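PDB 3D9W: putative acetyltransferase from Nocardia farcinica, which probably transfers acetyl groups from acetyl-CoA to the amino groups of arylamines. Local coordinates for residues H119-W133 and D136-L149. Sequence-based numbering, arbitrary orientation.
Sequences HALLRVTTADDDRVW and DVGFGRGPLRPYEL
Trp133 and Glu148 face each other as an antiparallel non-hydrogen-bonded pair, CA to CA 4.5 Å, and beside them Leu149 N donates to Val132 O at 2.7 Å, tying the short strand 147-148 to its neighbour. Trp133 and Glu148 share one sheet face: the glutamate CB lies over the indole's six-membered ring, 4.0 Å from its centroid, a CH-pi contact. Glu148 extends beyond CG, its carboxylate nearly parallel to the indole plane, and OE2 reaches a long salt bridge with Arg131 NE (3.7 Å); its OE1 pairs with Arg150. The bent Arg131 chain turns one guanidinium face toward the indole edge, with Trp133 CZ2 over its centre, while NH1 makes a salt bridge to Asp129 OD2 (2.8 Å), which lies in the guanidinium plane. Next along, Val132 CG1 packs side by side with Leu149 CB (3.5 Å).

At the other end, His119 NE2 donates to Asp136 OD1 (2.9 Å). The bond is bent, 135° at the hydrogen, and arrives from above a carboxylate plane that stands almost perpendicular to the imidazole. Both CG atoms lie anti to their backbone N (chi1 -180° and -177°), which turns ring and carboxylate to meet. Leu121 CD2 flanks the acid, and the edge of Phe139 points toward the imidazole face in an offset edge-to-face pair, centroids 5.3 Å apart.

His119 also touches Cys82 of helix 82-95, consistent with Cys82, His119 and Asp136 forming the Cys-His-Asp triad of this family, and Arg190 on strand 188-193 forms a salt bridge with Asp136 OD2. Helix 35-48 packs against Trp133 through Leu35; strand 147-148, outermost in the sheet, pairs in a hairpin with strand 132-135, itself antiparallel to strand 117-125.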
loop_
_atom_site.group_PDB
_atom_site.type_symbol
_atom_site.label_atom_id
_atom_site.label_comp_id
_atom_site.label_asym_id
_atom_site.label_seq_id
_atom_site.Cartn_x
_atom_site.Cartn_y
_atom_site.Cartn_z
ATOM N N HIS A 119 -5.754 3.269 -6.713
ATOM C CA HIS A 119 -5.174 3.008 -5.403
ATOM C C HIS A 119 -6.094 2.163 -4.513
ATOM O O HIS A 119 -7.068 2.664 -3.947
ATOM C CB HIS A 119 -4.841 4.312 -4.693
ATOM C CG HIS A 119 -4.242 4.099 -3.348
ATOM N ND1 HIS A 119 -3.052 3.427 -3.169
ATOM C CD2 HIS A 119 -4.709 4.381 -2.110
ATOM C CE1 HIS A 119 -2.814 3.300 -1.877
ATOM N NE2 HIS A 119 -3.805 3.870 -1.213
ATOM N N ALA A 120 -5.755 0.884 -4.382
ATOM C CA ALA A 120 -6.542 -0.055 -3.601
ATOM C C ALA A 120 -6.752 0.340 -2.143
ATOM O O ALA A 120 -5.803 0.659 -1.423
ATOM C CB ALA A 120 -5.907 -1.430 -3.679
ATOM N N LEU A 121 -8.008 0.315 -1.716
ATOM C CA LEU A 121 -8.364 0.643 -0.341
ATOM C C LEU A 121 -9.334 -0.410 0.143
ATOM O O LEU A 121 -10.061 -0.997 -0.654
ATOM C CB LEU A 121 -9.023 2.026 -0.253
ATOM C CG LEU A 121 -8.124 3.258 -0.450
ATOM C CD1 LEU A 121 -8.982 4.530 -0.454
ATOM C CD2 LEU A 121 -7.052 3.321 0.652
ATOM N N LEU A 122 -9.339 -0.662 1.446
ATOM C CA LEU A 122 -10.234 -1.656 2.010
ATOM C C LEU A 122 -11.146 -1.083 3.101
ATOM O O LEU A 122 -10.677 -0.480 4.067
ATOM C CB LEU A 122 -9.425 -2.829 2.570
ATOM C CG LEU A 122 -8.529 -3.593 1.593
ATOM C CD1 LEU A 122 -7.683 -4.628 2.329
ATOM C CD2 LEU A 122 -9.396 -4.270 0.542
ATOM N N ARG A 123 -12.453 -1.267 2.911
ATOM C CA ARG A 123 -13.491 -0.836 3.855
ATOM C C ARG A 123 -13.739 -2.101 4.689
ATOM O O ARG A 123 -14.221 -3.118 4.171
ATOM C CB ARG A 123 -14.753 -0.430 3.082
ATOM C CG ARG A 123 -15.978 -0.077 3.918
ATOM C CD ARG A 123 -17.235 -0.113 3.048
ATOM N NE ARG A 123 -18.475 0.075 3.793
ATOM C CZ ARG A 123 -19.090 1.250 3.935
ATOM N NH1 ARG A 123 -18.577 2.345 3.380
ATOM N NH2 ARG A 123 -20.222 1.335 4.623
ATOM N N VAL A 124 -13.409 -2.035 5.977
ATOM C CA VAL A 124 -13.529 -3.194 6.861
ATOM C C VAL A 124 -14.496 -3.055 8.044
ATOM O O VAL A 124 -14.616 -1.985 8.648
ATOM C CB VAL A 124 -12.125 -3.562 7.412
ATOM C CG1 VAL A 124 -12.152 -4.896 8.134
ATOM C CG2 VAL A 124 -11.129 -3.575 6.276
ATOM N N THR A 125 -15.161 -4.159 8.382
ATOM C CA THR A 125 -16.112 -4.201 9.498
ATOM C C THR A 125 -15.772 -5.332 10.478
ATOM O O THR A 125 -15.575 -6.476 10.069
ATOM C CB THR A 125 -17.535 -4.423 8.988
ATOM O OG1 THR A 125 -17.620 -5.708 8.357
ATOM C CG2 THR A 125 -17.906 -3.339 7.991
ATOM N N THR A 126 -15.705 -5.010 11.769
ATOM C CA THR A 126 -15.380 -6.018 12.768
ATOM C C THR A 126 -16.633 -6.652 13.351
ATOM O O THR A 126 -17.754 -6.326 12.954
ATOM C CB THR A 126 -14.529 -5.435 13.931
ATOM O OG1 THR A 126 -15.379 -4.801 14.903
ATOM C CG2 THR A 126 -13.514 -4.436 13.386
ATOM N N ALA A 127 -16.432 -7.557 14.305
ATOM C CA ALA A 127 -17.536 -8.271 14.939
ATOM C C ALA A 127 -17.965 -7.649 16.270
ATOM O O ALA A 127 -18.876 -8.152 16.936
ATOM C CB ALA A 127 -17.140 -9.728 15.148
ATOM N N ASP A 128 -17.319 -6.548 16.646
ATOM C CA ASP A 128 -17.619 -5.876 17.902
ATOM C C ASP A 128 -18.735 -4.847 17.756
ATOM O O ASP A 128 -19.541 -4.651 18.672
ATOM C CB ASP A 128 -16.360 -5.190 18.420
ATOM C CG ASP A 128 -15.111 -6.046 18.233
ATOM O OD1 ASP A 128 -15.068 -7.177 18.773
ATOM O OD2 ASP A 128 -14.174 -5.585 17.534
ATOM N N ASP A 129 -18.788 -4.187 16.606
ATOM C CA ASP A 129 -19.809 -3.178 16.387
ATOM C C ASP A 129 -19.982 -2.858 14.911
ATOM O O ASP A 129 -19.416 -3.533 14.049
ATOM C CB ASP A 129 -19.445 -1.912 17.160
ATOM C CG ASP A 129 -18.136 -1.308 16.693
ATOM O OD1 ASP A 129 -18.071 -0.933 15.496
ATOM O OD2 ASP A 129 -17.181 -1.216 17.512
ATOM N N ASP A 130 -20.737 -1.804 14.622
ATOM C CA ASP A 130 -21.021 -1.430 13.246
ATOM C C ASP A 130 -20.099 -0.377 12.648
ATOM O O ASP A 130 -20.363 0.120 11.554
ATOM C CB ASP A 130 -22.468 -0.941 13.140
ATOM C CG ASP A 130 -23.390 -1.577 14.185
ATOM O OD1 ASP A 130 -24.484 -2.047 13.789
ATOM O OD2 ASP A 130 -23.031 -1.593 15.399
ATOM N N ARG A 131 -19.027 -0.027 13.348
ATOM C CA ARG A 131 -18.114 0.987 12.832
ATOM C C ARG A 131 -17.420 0.491 11.592
ATOM O O ARG A 131 -17.130 -0.684 11.472
ATOM C CB ARG A 131 -17.088 1.372 13.882
ATOM C CG ARG A 131 -17.670 2.221 14.977
ATOM C CD ARG A 131 -17.141 1.781 16.299
ATOM N NE ARG A 131 -15.979 2.531 16.739
ATOM C CZ ARG A 131 -15.097 2.036 17.595
ATOM N NH1 ARG A 131 -15.271 0.798 18.055
ATOM N NH2 ARG A 131 -14.070 2.774 18.019
ATOM N N VAL A 132 -17.168 1.403 10.666
ATOM C CA VAL A 132 -16.515 1.078 9.408
ATOM C C VAL A 132 -15.049 1.492 9.451
ATOM O O VAL A 132 -14.730 2.638 9.767
ATOM C CB VAL A 132 -17.199 1.814 8.255
ATOM C CG1 VAL A 132 -16.472 1.550 6.955
ATOM C CG2 VAL A 132 -18.649 1.374 8.169
ATOM N N TRP A 133 -14.155 0.563 9.137
ATOM C CA TRP A 133 -12.738 0.877 9.152
ATOM C C TRP A 133 -12.083 0.826 7.782
ATOM O O TRP A 133 -12.312 -0.100 6.996
ATOM C CB TRP A 133 -12.007 -0.046 10.118
ATOM C CG TRP A 133 -12.562 0.065 11.479
ATOM C CD1 TRP A 133 -13.575 -0.676 12.018
ATOM C CD2 TRP A 133 -12.207 1.036 12.462
ATOM N NE1 TRP A 133 -13.877 -0.222 13.279
ATOM C CE2 TRP A 133 -13.050 0.829 13.578
ATOM C CE3 TRP A 133 -11.261 2.066 12.508
ATOM C CZ2 TRP A 133 -12.974 1.612 14.732
ATOM C CZ3 TRP A 133 -11.183 2.847 13.648
ATOM C CH2 TRP A 133 -12.039 2.614 14.750
ATOM N N ASP A 136 -5.685 1.003 4.668
ATOM C CA ASP A 136 -4.818 1.383 3.562
ATOM C C ASP A 136 -3.467 0.742 3.848
ATOM O O ASP A 136 -2.570 1.349 4.435
ATOM C CB ASP A 136 -4.700 2.900 3.484
ATOM C CG ASP A 136 -3.864 3.347 2.318
ATOM O OD1 ASP A 136 -3.740 2.548 1.368
ATOM O OD2 ASP A 136 -3.341 4.489 2.346
ATOM N N VAL A 137 -3.337 -0.507 3.437
ATOM C CA VAL A 137 -2.121 -1.257 3.691
ATOM C C VAL A 137 -1.143 -1.314 2.528
ATOM O O VAL A 137 -0.091 -1.943 2.634
ATOM C CB VAL A 137 -2.466 -2.714 4.116
ATOM C CG1 VAL A 137 -3.174 -2.718 5.469
ATOM C CG2 VAL A 137 -3.348 -3.370 3.053
ATOM N N GLY A 138 -1.468 -0.656 1.425
ATOM C CA GLY A 138 -0.571 -0.724 0.286
ATOM C C GLY A 138 0.005 0.586 -0.210
ATOM O O GLY A 138 0.702 0.603 -1.231
ATOM N N PHE A 139 -0.273 1.682 0.500
ATOM C CA PHE A 139 0.232 2.981 0.077
ATOM C C PHE A 139 1.755 3.041 0.182
ATOM O O PHE A 139 2.412 3.684 -0.635
ATOM C CB PHE A 139 -0.386 4.116 0.908
ATOM C CG PHE A 139 -0.110 5.498 0.345
ATOM C CD1 PHE A 139 -0.750 5.938 -0.814
ATOM C CD2 PHE A 139 0.825 6.337 0.947
ATOM C CE1 PHE A 139 -0.462 7.193 -1.364
ATOM C CE2 PHE A 139 1.123 7.597 0.404
ATOM C CZ PHE A 139 0.475 8.021 -0.755
ATOM N N GLY A 140 2.310 2.377 1.193
ATOM C CA GLY A 140 3.747 2.381 1.366
ATOM C C GLY A 140 4.175 3.273 2.504
ATOM O O GLY A 140 5.326 3.235 2.916
ATOM N N ARG A 141 3.246 4.078 3.010
ATOM C CA ARG A 141 3.518 4.987 4.115
ATOM C C ARG A 141 2.394 4.884 5.143
ATOM O O ARG A 141 1.896 5.892 5.645
ATOM C CB ARG A 141 3.618 6.422 3.595
ATOM C CG ARG A 141 4.039 7.469 4.630
ATOM C CD ARG A 141 4.182 8.815 3.948
ATOM N NE ARG A 141 4.623 9.896 4.825
ATOM C CZ ARG A 141 3.880 10.444 5.780
ATOM N NH1 ARG A 141 2.642 10.015 6.010
ATOM N NH2 ARG A 141 4.374 11.449 6.486
ATOM N N GLY A 142 1.999 3.657 5.459
ATOM C CA GLY A 142 0.932 3.467 6.413
ATOM C C GLY A 142 -0.343 4.021 5.826
ATOM O O GLY A 142 -0.462 4.111 4.608
ATOM N N PRO A 143 -1.315 4.417 6.659
ATOM C CA PRO A 143 -1.309 4.386 8.123
ATOM C C PRO A 143 -1.087 2.996 8.699
ATOM O O PRO A 143 -1.581 2.017 8.154
ATOM C CB PRO A 143 -2.685 4.925 8.471
ATOM C CG PRO A 143 -2.941 5.870 7.393
ATOM C CD PRO A 143 -2.527 5.093 6.178
ATOM N N LEU A 144 -0.356 2.918 9.809
ATOM C CA LEU A 144 -0.085 1.632 10.459
ATOM C C LEU A 144 -1.206 1.148 11.387
ATOM O O LEU A 144 -1.009 0.239 12.185
ATOM C CB LEU A 144 1.245 1.684 11.217
ATOM C CG LEU A 144 1.547 2.894 12.098
ATOM C CD1 LEU A 144 0.568 2.951 13.262
ATOM C CD2 LEU A 144 2.982 2.794 12.600
ATOM N N ARG A 145 -2.378 1.771 11.261
ATOM C CA ARG A 145 -3.583 1.423 12.027
ATOM C C ARG A 145 -4.719 1.855 11.130
ATOM O O ARG A 145 -4.594 2.838 10.405
ATOM C CB ARG A 145 -3.690 2.200 13.346
ATOM C CG ARG A 145 -2.473 2.087 14.256
ATOM C CD ARG A 145 -2.853 1.632 15.643
ATOM N NE ARG A 145 -2.774 0.182 15.796
ATOM C CZ ARG A 145 -1.771 -0.458 16.395
ATOM N NH1 ARG A 145 -0.751 0.225 16.893
ATOM N NH2 ARG A 145 -1.804 -1.783 16.519
ATOM N N PRO A 146 -5.840 1.129 11.153
ATOM C CA PRO A 146 -6.950 1.531 10.294
ATOM C C PRO A 146 -7.585 2.821 10.801
ATOM O O PRO A 146 -7.541 3.120 11.993
ATOM C CB PRO A 146 -7.896 0.347 10.394
ATOM C CG PRO A 146 -7.702 -0.095 11.815
ATOM C CD PRO A 146 -6.204 -0.034 11.979
ATOM N N TYR A 147 -8.148 3.603 9.893
ATOM C CA TYR A 147 -8.814 4.826 10.294
ATOM C C TYR A 147 -10.305 4.677 10.031
ATOM O O TYR A 147 -10.716 4.187 8.983
ATOM C CB TYR A 147 -8.243 6.042 9.559
ATOM C CG TYR A 147 -8.277 5.992 8.052
ATOM C CD1 TYR A 147 -7.242 5.406 7.330
ATOM C CD2 TYR A 147 -9.308 6.608 7.345
ATOM C CE1 TYR A 147 -7.226 5.446 5.943
ATOM C CE2 TYR A 147 -9.305 6.652 5.962
ATOM C CZ TYR A 147 -8.262 6.074 5.265
ATOM O OH TYR A 147 -8.258 6.141 3.890
ATOM N N GLU A 148 -11.105 5.078 11.011
ATOM C CA GLU A 148 -12.554 4.975 10.918
ATOM C C GLU A 148 -13.114 5.760 9.737
ATOM O O GLU A 148 -12.647 6.862 9.433
ATOM C CB GLU A 148 -13.180 5.453 12.228
ATOM C CG GLU A 148 -14.690 5.570 12.199
ATOM C CD GLU A 148 -15.302 5.538 13.588
ATOM O OE1 GLU A 148 -14.817 6.282 14.474
ATOM O OE2 GLU A 148 -16.273 4.772 13.789
ATOM N N LEU A 149 -14.117 5.197 9.070
ATOM C CA LEU A 149 -14.713 5.866 7.918
ATOM C C LEU A 149 -15.740 6.924 8.319
ATOM O O LEU A 149 -16.917 6.780 8.002
ATOM C CB LEU A 149 -15.389 4.844 6.990
ATOM C CG LEU A 149 -15.539 5.160 5.493
ATOM C CD1 LEU A 149 -16.987 5.020 5.095
ATOM C CD2 LEU A 149 -15.023 6.560 5.170
#